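PDB 4ZBG: acetyltransferase from Brucella abortus str. 2308 A, which binds acetyl-CoA and, as a member of the GNAT family, probably transfers its acetyl group to an amine of an acceptor substrate. Local coordinates for residues H10-R15 with V58-G63; G67-S72 with G87-L92; V74-A79 with P157-G162. All blocks are in the same frame, centred on the assembly; numbering follows the deposited sequence. Where two conformers were deposited one is given.

Contact 1: residues H10-R15 with V58-G63; sequences HIRKER and VAEEDG
His10 and Arg12 both reach the carboxylate of Glu60 across an antiparallel strand pair at the start of the mixed GNAT sheet. Four backbone bonds fix the register: His10 with Glu60 and Arg12 with Val58 are hydrogen-bonded pairs, and between them Ile11 faces Ala59 as a non-hydrogen-bonded pair, CA to CA 4.5 Å. This puts the side chains of His10, Arg12, Val58 and Glu60 on one face of the sheet. Glu60 is extended, with CG anti to the backbone N (chi1 -177°), which carries its carboxylate out to the ends of the His10 and Arg12 side chains. There OE1 accepts two bonds. His10 NE2 donates to Glu60 OE1 at 2.9 Å, on the anti lone pair of that oxygen, the ring and carboxylate planes being 24° apart. Arg12 NE comes to Glu60 OE1 at 3.0 Å from above the carboxylate plane, while Arg12 NH2 meets Glu60 OE2 at 3.1 Å. The guanidinium thus binds side-on with two nitrogens, its plane turned 58° from that of the carboxylate. Arg12 NH1 serves a different side, bonding to Lys13 O and forming a salt bridge with Asp18, so the group's rotation is fixed from both ends. On the opposite face of the sheet, Ile11 packs against helix 100-114. Beneath the guanidinium, the methyl Val58 CG2 sits over the centre of one face, 3.8 Å from Arg12 CZ.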
# COMPACT_ATOMS: atom_id res chain seq x y z
N HIS A 10 3.20 -1.46 16.98
CA HIS A 10 3.13 -2.77 16.36
C HIS A 10 2.33 -2.70 15.08
O HIS A 10 1.49 -1.82 14.89
CB HIS A 10 2.59 -3.82 17.33
CG HIS A 10 1.10 -3.86 17.43
ND1 HIS A 10 0.36 -4.96 17.06
CD2 HIS A 10 0.21 -2.93 17.86
CE1 HIS A 10 -0.92 -4.71 17.25
NE2 HIS A 10 -1.04 -3.49 17.74
N ILE A 11 2.63 -3.61 14.17
CA ILE A 11 1.96 -3.70 12.89
C ILE A 11 1.00 -4.87 12.91
O ILE A 11 1.33 -5.94 13.39
CB ILE A 11 2.99 -3.81 11.76
CG1 ILE A 11 3.78 -2.51 11.67
CG2 ILE A 11 2.30 -4.10 10.43
CD1 ILE A 11 4.99 -2.59 10.77
N ARG A 12 -0.21 -4.66 12.39
CA ARG A 12 -1.17 -5.74 12.30
C ARG A 12 -2.09 -5.52 11.11
O ARG A 12 -2.15 -4.41 10.55
CB ARG A 12 -2.02 -5.82 13.58
CG ARG A 12 -2.80 -4.56 13.87
CD ARG A 12 -3.87 -4.79 14.93
NE ARG A 12 -4.55 -3.55 15.31
CZ ARG A 12 -5.58 -3.04 14.65
NH1 ARG A 12 -6.06 -3.64 13.57
NH2 ARG A 12 -6.14 -1.91 15.07
N LYS A 13 -2.81 -6.56 10.72
CA LYS A 13 -3.84 -6.44 9.70
C LYS A 13 -4.98 -5.59 10.23
O LYS A 13 -5.30 -5.62 11.42
CB LYS A 13 -4.39 -7.81 9.30
CG LYS A 13 -3.48 -8.61 8.39
CD LYS A 13 -4.17 -9.89 7.95
CE LYS A 13 -3.20 -10.88 7.33
NZ LYS A 13 -3.83 -12.20 7.11
N GLU A 14 -5.61 -4.85 9.32
CA GLU A 14 -6.77 -4.07 9.70
C GLU A 14 -7.90 -4.97 10.17
O GLU A 14 -7.97 -6.16 9.82
CB GLU A 14 -7.26 -3.22 8.53
CG GLU A 14 -8.11 -3.99 7.52
CD GLU A 14 -8.93 -3.07 6.62
OE1 GLU A 14 -8.42 -2.02 6.20
OE2 GLU A 14 -10.10 -3.41 6.33
N ARG A 15 -8.78 -4.40 10.98
CA ARG A 15 -10.05 -5.04 11.27
C ARG A 15 -11.11 -4.01 10.89
O ARG A 15 -10.81 -2.83 10.77
CB ARG A 15 -10.13 -5.45 12.73
CG ARG A 15 -9.77 -4.38 13.70
CD ARG A 15 -9.38 -5.01 15.03
NE ARG A 15 -10.45 -5.83 15.58
CZ ARG A 15 -11.42 -5.36 16.36
NH1 ARG A 15 -11.44 -4.07 16.67
NH2 ARG A 15 -12.35 -6.17 16.84
N VAL A 58 -1.96 -1.78 9.45
CA VAL A 58 -1.82 -0.56 10.22
C VAL A 58 -0.63 -0.66 11.17
O VAL A 58 -0.30 -1.74 11.66
CB VAL A 58 -3.10 -0.19 11.00
CG1 VAL A 58 -4.24 0.14 10.04
CG2 VAL A 58 -3.48 -1.31 11.97
N ALA A 59 -0.00 0.49 11.41
CA ALA A 59 0.95 0.66 12.49
C ALA A 59 0.18 1.34 13.61
O ALA A 59 -0.39 2.41 13.42
CB ALA A 59 2.09 1.53 12.04
N GLU A 60 0.17 0.72 14.79
CA GLU A 60 -0.64 1.17 15.91
C GLU A 60 0.25 1.38 17.12
O GLU A 60 1.16 0.58 17.41
CB GLU A 60 -1.69 0.10 16.21
CG GLU A 60 -2.69 0.42 17.31
CD GLU A 60 -3.76 -0.65 17.40
OE1 GLU A 60 -3.39 -1.84 17.43
OE2 GLU A 60 -4.96 -0.31 17.41
N GLU A 61 -0.01 2.46 17.85
CA GLU A 61 0.71 2.74 19.08
C GLU A 61 -0.26 3.44 20.02
O GLU A 61 -0.93 4.40 19.62
CB GLU A 61 1.90 3.64 18.77
CG GLU A 61 2.85 3.89 19.91
CD GLU A 61 3.95 4.83 19.50
OE1 GLU A 61 3.86 6.02 19.85
OE2 GLU A 61 4.90 4.40 18.81
N ASP A 62 -0.35 2.96 21.26
CA ASP A 62 -1.28 3.52 22.24
C ASP A 62 -2.72 3.56 21.70
O ASP A 62 -3.47 4.50 21.98
CB ASP A 62 -0.82 4.90 22.71
CG ASP A 62 0.44 4.84 23.55
OD1 ASP A 62 0.56 3.90 24.36
OD2 ASP A 62 1.30 5.73 23.39
N GLY A 63 -3.08 2.55 20.92
CA GLY A 63 -4.42 2.44 20.38
C GLY A 63 -4.74 3.36 19.21
O GLY A 63 -5.87 3.38 18.74

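Contact 2: residues G67-S72 with G87-L92; sequences GHIAFS and GPVSVL. With ACO (acetyl coenzyme *a), chain B.
Val89 and Ile69 stand side by side on one face of the antiparallel hairpin formed by strands 64-76 and 83-91, whose second strand carries acetyl-CoA along the edge turned away from strand 64-76, the side on which strand 119-122 also pairs, as in the splayed GNAT sheet. The first shell is made by backbone groups. Val89 O receives N4P of the pantetheine arm at 2.8 Å, and Val91 N donates to ACO O9P at 3.0 Å, so the cofactor bonds to the strand much as another strand would. Val89 N reaches the acetyl oxygen ACO O at 3.2 Å with an N-H...O angle of 142°, a longer and more bent bond that would be expected to polarise the thioester carbonyl.

The next shell is strand 67-72, which holds those groups in place from the other edge. His68 and Ser90 form a hydrogen-bonded pair, Ala70 N donates to Pro88 O, and Gly87 N donates to Ala70 O at 2.9 Å. The peptide between Gly87 and Pro88 is cis; the two bonds of Ala70 span it, and the pairing continues beyond at Ser72 and Gly85. Ile69 CG1, anti to its own N (chi1 -174°), lies 4.0 Å from Val89 CB, while Val89 CG1 touches ACO O. Gly67 CA and Val91 CA approach to 4.0 Å in a non-hydrogen-bonded pair.

Farther out, helix 100-114 covers Ile69, and helices 19-30 and 40-49 cover the opposite face, where His68 lies. His68 NE2 bonds to Ser56, which secures one side of the imidazole. From its other nitrogen, a water in the ring plane links His68 ND1 to Ser90 OG, 2.7 Å from the latter. A second water bridges Ser72 and Gly87, accepting a hydrogen bond from Ser72 OG and donating one to Gly87 O.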
# COMPACT_ATOMS: atom_id res chain seq x y z
N GLY A 67 -0.11 4.80 10.88
CA GLY A 67 0.18 4.62 9.48
C GLY A 67 -0.61 3.47 8.93
O GLY A 67 -1.10 2.63 9.69
N HIS A 68 -0.72 3.43 7.61
CA HIS A 68 -1.52 2.43 6.92
C HIS A 68 -0.91 2.13 5.56
O HIS A 68 -0.30 3.00 4.93
CB HIS A 68 -2.95 2.94 6.73
CG HIS A 68 -3.77 2.05 5.86
ND1 HIS A 68 -4.04 2.35 4.54
CD2 HIS A 68 -4.32 0.84 6.10
CE1 HIS A 68 -4.75 1.36 4.01
NE2 HIS A 68 -4.93 0.44 4.94
N ILE A 69 -1.08 0.89 5.10
CA ILE A 69 -0.69 0.52 3.74
C ILE A 69 -1.73 -0.39 3.11
O ILE A 69 -2.26 -1.28 3.78
CB ILE A 69 0.73 -0.08 3.72
CG1 ILE A 69 1.20 -0.32 2.28
CG2 ILE A 69 0.78 -1.37 4.54
CD1 ILE A 69 2.68 -0.61 2.22
N ALA A 70 -2.01 -0.14 1.83
CA ALA A 70 -2.91 -0.97 1.04
C ALA A 70 -2.17 -1.68 -0.09
O ALA A 70 -1.27 -1.10 -0.71
CB ALA A 70 -4.01 -0.11 0.43
N PHE A 71 -2.58 -2.91 -0.37
CA PHE A 71 -2.19 -3.64 -1.56
C PHE A 71 -3.44 -4.16 -2.24
O PHE A 71 -4.39 -4.53 -1.56
CB PHE A 71 -1.30 -4.82 -1.23
CG PHE A 71 0.01 -4.46 -0.60
CD1 PHE A 71 0.10 -4.22 0.76
CD2 PHE A 71 1.16 -4.39 -1.37
CE1 PHE A 71 1.32 -3.90 1.33
CE2 PHE A 71 2.38 -4.08 -0.81
CZ PHE A 71 2.46 -3.83 0.55
N SER A 72 -3.41 -4.23 -3.57
CA SER A 72 -4.57 -4.69 -4.34
C SER A 72 -4.06 -5.34 -5.63
O SER A 72 -2.94 -5.08 -6.05
CB SER A 72 -5.52 -3.52 -4.64
OG SER A 72 -4.86 -2.46 -5.31
N GLY A 87 -0.20 0.71 -2.64
CA GLY A 87 -0.64 2.08 -2.47
C GLY A 87 -2.13 2.22 -2.26
O GLY A 87 -2.92 1.41 -2.75
N PRO A 88 -2.54 3.27 -1.54
CA PRO A 88 -1.65 4.23 -0.88
C PRO A 88 -0.93 3.65 0.33
O PRO A 88 -1.35 2.64 0.90
CB PRO A 88 -2.63 5.31 -0.39
CG PRO A 88 -3.90 4.57 -0.19
CD PRO A 88 -3.97 3.58 -1.32
N VAL A 89 0.19 4.28 0.68
CA VAL A 89 0.81 4.14 1.98
C VAL A 89 0.82 5.53 2.61
O VAL A 89 1.11 6.52 1.92
CB VAL A 89 2.22 3.50 1.89
CG1 VAL A 89 3.15 4.27 0.95
CG2 VAL A 89 2.84 3.35 3.28
N SER A 90 0.48 5.59 3.89
CA SER A 90 0.23 6.86 4.57
C SER A 90 0.74 6.79 5.99
O SER A 90 0.47 5.81 6.68
CB SER A 90 -1.28 7.14 4.66
OG SER A 90 -1.90 7.07 3.39
N VAL A 91 1.43 7.82 6.44
CA VAL A 91 1.84 7.93 7.84
C VAL A 91 1.43 9.31 8.33
O VAL A 91 1.57 10.28 7.59
CB VAL A 91 3.36 7.67 8.01
CG1 VAL A 91 3.84 8.00 9.43
CG2 VAL A 91 3.69 6.23 7.64
N LEU A 92 0.93 9.41 9.56
CA LEU A 92 0.58 10.71 10.12
C LEU A 92 1.76 11.65 9.94
O LEU A 92 2.88 11.30 10.28
CB LEU A 92 0.30 10.58 11.61
CG LEU A 92 -1.06 10.01 12.01
CD1 LEU A 92 -1.14 9.86 13.52
CD2 LEU A 92 -2.19 10.89 11.50
N1A ACO B . 17.19 8.71 10.55
C2A ACO B . 17.39 9.33 9.39
N3A ACO B . 16.50 9.29 8.42
C4A ACO B . 15.36 8.60 8.57
C5A ACO B . 15.12 7.94 9.75
C6A ACO B . 16.08 8.02 10.76
N6A ACO B . 15.88 7.35 12.03
N7A ACO B . 13.92 7.34 9.65
C8A ACO B . 13.45 7.62 8.44
N9A ACO B . 14.30 8.38 7.77
C1B ACO B . 14.14 8.88 6.41
C2B ACO B . 14.09 7.94 5.46
O2B ACO B . 15.39 7.49 5.03
C3B ACO B . 13.27 8.68 4.22
O3B ACO B . 14.13 9.63 3.55
P3B ACO B . 14.93 9.30 2.14
O7A ACO B . 15.65 10.58 1.78
O8A ACO B . 13.92 8.92 1.09
O9A ACO B . 15.88 8.16 2.42
C4B ACO B . 12.27 9.32 4.83
O4B ACO B . 12.72 9.52 6.32
C5B ACO B . 10.92 8.58 4.93
O5B ACO B . 11.14 7.23 5.28
P1A ACO B . 10.22 6.47 6.39
O1A ACO B . 10.38 7.05 7.76
O2A ACO B . 10.49 5.00 6.22
O3A ACO B . 8.71 6.69 5.85
P2A ACO B . 7.55 7.58 6.54
O4A ACO B . 7.08 6.93 7.81
O5A ACO B . 7.93 9.03 6.60
O6A ACO B . 6.38 7.34 5.44
CBP ACO B . 5.32 8.11 3.45
CCP ACO B . 6.62 7.62 4.08
CDP ACO B . 5.56 8.30 1.95
CEP ACO B . 4.25 7.04 3.68
CAP ACO B . 4.91 9.42 4.11
OAP ACO B . 5.85 10.41 3.74
C9P ACO B . 3.51 9.91 3.73
O9P ACO B . 2.52 9.50 4.26
N8P ACO B . 3.47 10.92 2.71
C7P ACO B . 2.22 11.49 2.26
C6P ACO B . 1.39 10.49 1.48
C5P ACO B . 2.18 9.90 0.32
O5P ACO B . 2.72 10.59 -0.49
N4P ACO B . 2.25 8.47 0.26
C3P ACO B . 2.98 7.83 -0.82
C2P ACO B . 2.16 7.82 -2.10
S1P ACO B . 3.01 6.79 -3.33
C ACO B . 2.52 5.11 -2.92
O ACO B . 1.69 4.91 -2.09
CH3 ACO B . 3.21 3.99 -3.68
O HOH W 1 -3.35 4.80 3.24
O HOH W 2 -3.18 -1.13 -3.67

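Contact 3: residues V74-A79 with P157-G162; sequences VLIGGA and PDMPQG
Ile76 packs on Met159 and Pro160 where the end of strand 64-76, just before a type I' beta turn from Ile76 to Ala79, meets the loop ahead of strand 164-165. The tight part centres on this one buried side chain. With CG1 beside the backbone N (chi1 -61°) and an extended chi2 of 170°, Ile76 sends CD1 between two apolar groups: Met159 CE is 3.5 Å from Ile76 CD1, and Pro160 CG is 3.8 Å from it. Met159 arrives fully extended, so its methyl does the touching, whereas the side chains of Pro160 and Ile76 cross at about a right angle. Trp83 of strand 83-91 contacts all three side chains.

The looser side lies at the glycines, both exposed. Gly77 and Gly162 approach CA to CA at 4.3 Å, yet no hydrogen bond joins the two segments; Gly77 bonds instead to Asp163 through the backbone. The turn closes on itself through mutual bonds between Ile76 and Ala79. Pro160 O and Gly162 O hold a glycerol, probably from the crystallisation liquor. Between the two regions, the branch methyl Ile76 CG2 rests against the loop backbone, 3.5 Å from Pro160 O.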
# COMPACT_ATOMS: atom_id res chain seq x y z
N VAL A 74 -3.24 -6.13 -9.47
CA VAL A 74 -3.19 -5.45 -10.75
C VAL A 74 -3.32 -6.50 -11.84
O VAL A 74 -2.87 -7.63 -11.69
CB VAL A 74 -1.89 -4.62 -10.94
CG1 VAL A 74 -1.78 -3.55 -9.87
CG2 VAL A 74 -0.65 -5.52 -10.97
N LEU A 75 -3.96 -6.12 -12.93
CA LEU A 75 -4.02 -6.99 -14.10
C LEU A 75 -2.86 -6.64 -15.00
O LEU A 75 -2.47 -5.48 -15.10
CB LEU A 75 -5.32 -6.77 -14.87
CG LEU A 75 -6.60 -7.10 -14.11
CD1 LEU A 75 -7.82 -6.80 -14.97
CD2 LEU A 75 -6.61 -8.55 -13.67
N ILE A 76 -2.31 -7.65 -15.67
CA ILE A 76 -1.27 -7.44 -16.66
C ILE A 76 -1.79 -7.97 -17.98
O ILE A 76 -2.03 -9.17 -18.11
CB ILE A 76 0.05 -8.10 -16.26
CG1 ILE A 76 0.56 -7.51 -14.94
CG2 ILE A 76 1.08 -7.94 -17.37
CD1 ILE A 76 1.73 -8.28 -14.36
N GLY A 77 -1.96 -7.09 -18.96
CA GLY A 77 -2.60 -7.48 -20.21
C GLY A 77 -3.96 -8.12 -19.98
O GLY A 77 -4.37 -9.02 -20.73
N GLY A 78 -4.66 -7.66 -18.95
CA GLY A 78 -5.99 -8.16 -18.65
C GLY A 78 -6.03 -9.44 -17.84
O GLY A 78 -7.11 -9.95 -17.55
N ALA A 79 -4.86 -9.96 -17.48
CA ALA A 79 -4.78 -11.24 -16.79
C ALA A 79 -4.36 -11.11 -15.34
O ALA A 79 -3.59 -10.23 -14.98
CB ALA A 79 -3.83 -12.17 -17.51
N PRO A 157 10.23 -14.79 -11.32
CA PRO A 157 10.59 -14.25 -12.64
C PRO A 157 10.21 -12.78 -12.78
O PRO A 157 9.33 -12.30 -12.07
CB PRO A 157 9.75 -15.10 -13.60
CG PRO A 157 9.49 -16.37 -12.87
CD PRO A 157 9.35 -15.97 -11.43
N ASP A 158 10.89 -12.08 -13.69
CA ASP A 158 10.62 -10.66 -13.89
C ASP A 158 9.20 -10.43 -14.36
O ASP A 158 8.54 -11.34 -14.87
CB ASP A 158 11.61 -10.05 -14.88
CG ASP A 158 13.00 -9.88 -14.28
OD1 ASP A 158 13.12 -9.13 -13.29
OD2 ASP A 158 13.95 -10.49 -14.81
N MET A 159 8.73 -9.21 -14.17
CA MET A 159 7.35 -8.87 -14.47
C MET A 159 7.02 -9.17 -15.92
O MET A 159 7.72 -8.71 -16.82
CB MET A 159 7.09 -7.40 -14.18
CG MET A 159 5.63 -7.07 -14.12
SD MET A 159 5.36 -5.34 -13.79
CE MET A 159 3.59 -5.30 -13.96
N PRO A 160 5.96 -9.95 -16.14
CA PRO A 160 5.54 -10.25 -17.51
C PRO A 160 5.07 -8.99 -18.21
O PRO A 160 4.61 -8.04 -17.57
CB PRO A 160 4.38 -11.22 -17.31
CG PRO A 160 3.87 -10.92 -15.95
CD PRO A 160 5.06 -10.56 -15.14
N GLN A 161 5.18 -8.98 -19.53
CA GLN A 161 4.83 -7.81 -20.32
C GLN A 161 3.32 -7.71 -20.51
O GLN A 161 2.62 -8.72 -20.53
CB GLN A 161 5.52 -7.87 -21.68
CG GLN A 161 7.02 -7.70 -21.62
CD GLN A 161 7.43 -6.27 -21.33
OE1 GLN A 161 7.12 -5.36 -22.10
NE2 GLN A 161 8.13 -6.07 -20.22
N GLY A 162 2.84 -6.48 -20.68
CA GLY A 162 1.43 -6.21 -20.84
C GLY A 162 1.04 -4.95 -20.10
O GLY A 162 1.71 -4.55 -19.15

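All three contacts use strands of one sheet, contact 1 at its edge strand 10-13, contact 3 where strand 64-76 ends at a loop. Contacts 1 and 2 have centres 12 Å apart and touch directly: Ala59 N lies 3.0 Å from Gly67 O, a probable hydrogen bond between neighbouring strands 55-61 and 64-76, and Val58 CG1 packs 4.0 Å from His68 CD2. Strand 64-76 runs on from contact 2 to contact 3, centres 23 Å apart. Contacts 1 and 3 lie on opposite sides of the chain's centre, about 17 Å apart at their nearest atoms. Acetyl-CoA bonds to contact 2; the side chain of Ala59 is about 8 Å from acetyl-CoA, that of Met159 about 14 Å.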